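Side-chain contact in NalD (PDB 5DAJ), which represses the MexAB-OprM multidrug efflux pump of Pseudomonas aeruginosa as a secondary, TetR-family regulator, probably by binding operator DNA: residues P155-R160 against R199-D204. Numbering follows the deposited sequence.
Sequences PGMTPR and RGLVRD
L201, in the last turn of helix 186-201, meets M157, a selenomethionine in the loop that leads into helix 159-179. One branch of the leucine does the touching: its CD2 lies 3.5 Å from CE of M157, with SE of M157 at 4.1 Å. M157 bends at chi2 (-57°) and again at chi3 (-38°), and this double kink turns its terminal methyl toward the leucine, the two side chains meeting at a slant. Both are buried and both also rest on A162 of helix 159-179; the second subunit covers them, its H192 packing on M157 and its P196 on L201. At V202 the chain leaves the helical conformation, and R203 follows at the exposed end of the contact. Its side chain runs extended from CG to NE and crosses the P155 ring at roughly a right angle, bringing NH2 within 3.3 Å of CD and 3.5 Å of CG of P155. This is van der Waals contact. Backbone hydrogen bonds link L201 with H154 and R203 with R152, holding the chain after helix 186-201 against the residues before P155. Helices 159-179 and 186-201 meet the second subunit here, consistent with the four-helix-bundle dimer interface of TetR-family repressors.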
loop_
_atom_site.group_PDB
_atom_site.type_symbol
_atom_site.label_atom_id
_atom_site.label_comp_id
_atom_site.label_asym_id
_atom_site.label_seq_id
_atom_site.Cartn_x
_atom_site.Cartn_y
_atom_site.Cartn_z
ATOM N N PRO A 155 0.919 28.410 -2.056
ATOM C CA PRO A 155 0.600 28.704 -3.458
ATOM C C PRO A 155 0.672 27.450 -4.332
ATOM O O PRO A 155 1.686 26.760 -4.316
ATOM C CB PRO A 155 1.714 29.667 -3.872
ATOM C CG PRO A 155 2.043 30.395 -2.621
ATOM C CD PRO A 155 1.844 29.413 -1.498
ATOM N N GLY A 156 -0.405 27.142 -5.047
ATOM C CA GLY A 156 -0.425 25.986 -5.951
ATOM C C GLY A 156 -0.742 24.638 -5.320
ATOM O O GLY A 156 -0.790 23.624 -6.021
HETATM N N MSE A 157 -0.937 24.617 -4.002
HETATM C CA MSE A 157 -1.556 23.474 -3.323
HETATM C C MSE A 157 -3.048 23.634 -3.384
HETATM O O MSE A 157 -3.604 24.556 -2.781
HETATM C CB MSE A 157 -1.142 23.359 -1.852
HETATM C CG MSE A 157 0.230 22.716 -1.683
HETATM SE SE MSE A 157 0.251 20.926 -2.518
HETATM C CE MSE A 157 -1.567 20.361 -2.016
ATOM N N THR A 158 -3.706 22.739 -4.115
ATOM C CA THR A 158 -5.164 22.693 -4.165
ATOM C C THR A 158 -5.693 21.672 -3.165
ATOM O O THR A 158 -4.972 20.744 -2.781
ATOM C CB THR A 158 -5.675 22.313 -5.567
ATOM O OG1 THR A 158 -5.224 21.000 -5.916
ATOM C CG2 THR A 158 -5.177 23.310 -6.605
ATOM N N PRO A 159 -6.956 21.826 -2.734
ATOM C CA PRO A 159 -7.568 20.804 -1.870
ATOM C C PRO A 159 -7.563 19.394 -2.450
ATOM O O PRO A 159 -7.407 18.421 -1.706
ATOM C CB PRO A 159 -9.011 21.298 -1.718
ATOM C CG PRO A 159 -8.922 22.772 -1.890
ATOM C CD PRO A 159 -7.835 22.997 -2.896
ATOM N N ARG A 160 -7.753 19.288 -3.761
ATOM C CA ARG A 160 -7.768 17.988 -4.440
ATOM C C ARG A 160 -6.451 17.248 -4.192
ATOM O O ARG A 160 -6.450 16.098 -3.749
ATOM C CB ARG A 160 -7.998 18.170 -5.942
ATOM C CG ARG A 160 -8.071 16.879 -6.745
ATOM C CD ARG A 160 -8.347 17.155 -8.213
ATOM N NE ARG A 160 -7.237 17.852 -8.850
ATOM C CZ ARG A 160 -6.207 17.283 -9.473
ATOM N NH1 ARG A 160 -6.103 15.969 -9.584
ATOM N NH2 ARG A 160 -5.253 18.049 -9.991
ATOM N N ARG A 199 3.593 20.297 7.388
ATOM C CA ARG A 199 4.390 21.510 7.278
ATOM C C ARG A 199 4.447 21.934 5.807
ATOM O O ARG A 199 4.430 23.124 5.494
ATOM C CB ARG A 199 5.801 21.278 7.818
ATOM C CG ARG A 199 6.600 22.552 8.036
ATOM C CD ARG A 199 8.075 22.250 8.250
ATOM N NE ARG A 199 8.316 21.578 9.522
ATOM C CZ ARG A 199 8.909 22.147 10.567
ATOM N NH1 ARG A 199 9.324 23.404 10.493
ATOM N NH2 ARG A 199 9.087 21.459 11.687
ATOM N N GLY A 200 4.511 20.949 4.910
ATOM C CA GLY A 200 4.556 21.200 3.465
ATOM C C GLY A 200 3.258 21.682 2.844
ATOM O O GLY A 200 3.262 22.362 1.818
ATOM N N LEU A 201 2.137 21.299 3.444
ATOM C CA LEU A 201 0.810 21.715 2.967
ATOM C C LEU A 201 0.396 23.083 3.496
ATOM O O LEU A 201 -0.183 23.880 2.757
ATOM C CB LEU A 201 -0.258 20.692 3.363
ATOM C CG LEU A 201 -0.196 19.319 2.687
ATOM C CD1 LEU A 201 -1.154 18.355 3.376
ATOM C CD2 LEU A 201 -0.521 19.405 1.209
ATOM N N VAL A 202 0.687 23.337 4.769
ATOM C CA VAL A 202 0.129 24.489 5.503
ATOM C C VAL A 202 1.193 25.537 5.873
ATOM O O VAL A 202 2.271 25.201 6.358
ATOM C CB VAL A 202 -0.615 24.018 6.772
ATOM C CG1 VAL A 202 -1.273 25.187 7.492
ATOM C CG2 VAL A 202 -1.677 22.991 6.408
ATOM N N ARG A 203 0.836 26.803 5.672
ATOM C CA ARG A 203 1.773 27.943 5.789
ATOM C C ARG A 203 2.456 28.077 7.138
ATOM O O ARG A 203 3.681 28.173 7.206
ATOM C CB ARG A 203 1.092 29.282 5.451
ATOM C CG ARG A 203 1.408 29.793 4.056
ATOM C CD ARG A 203 0.634 31.060 3.760
ATOM N NE ARG A 203 0.311 31.328 2.380
ATOM C CZ ARG A 203 1.138 31.641 1.383
ATOM N NH1 ARG A 203 2.462 31.664 1.527
ATOM N NH2 ARG A 203 0.603 31.902 0.190
ATOM N N ASP A 204 1.663 28.095 8.205
ATOM C CA ASP A 204 2.198 28.414 9.532
ATOM C C ASP A 204 2.759 27.193 10.244
ATOM O O ASP A 204 3.924 27.180 10.622
ATOM C CB ASP A 204 1.148 29.137 10.392
ATOM C CG ASP A 204 1.163 30.662 10.192
ATOM O OD1 ASP A 204 2.055 31.193 9.486
ATOM O OD2 ASP A 204 0.272 31.336 10.754
#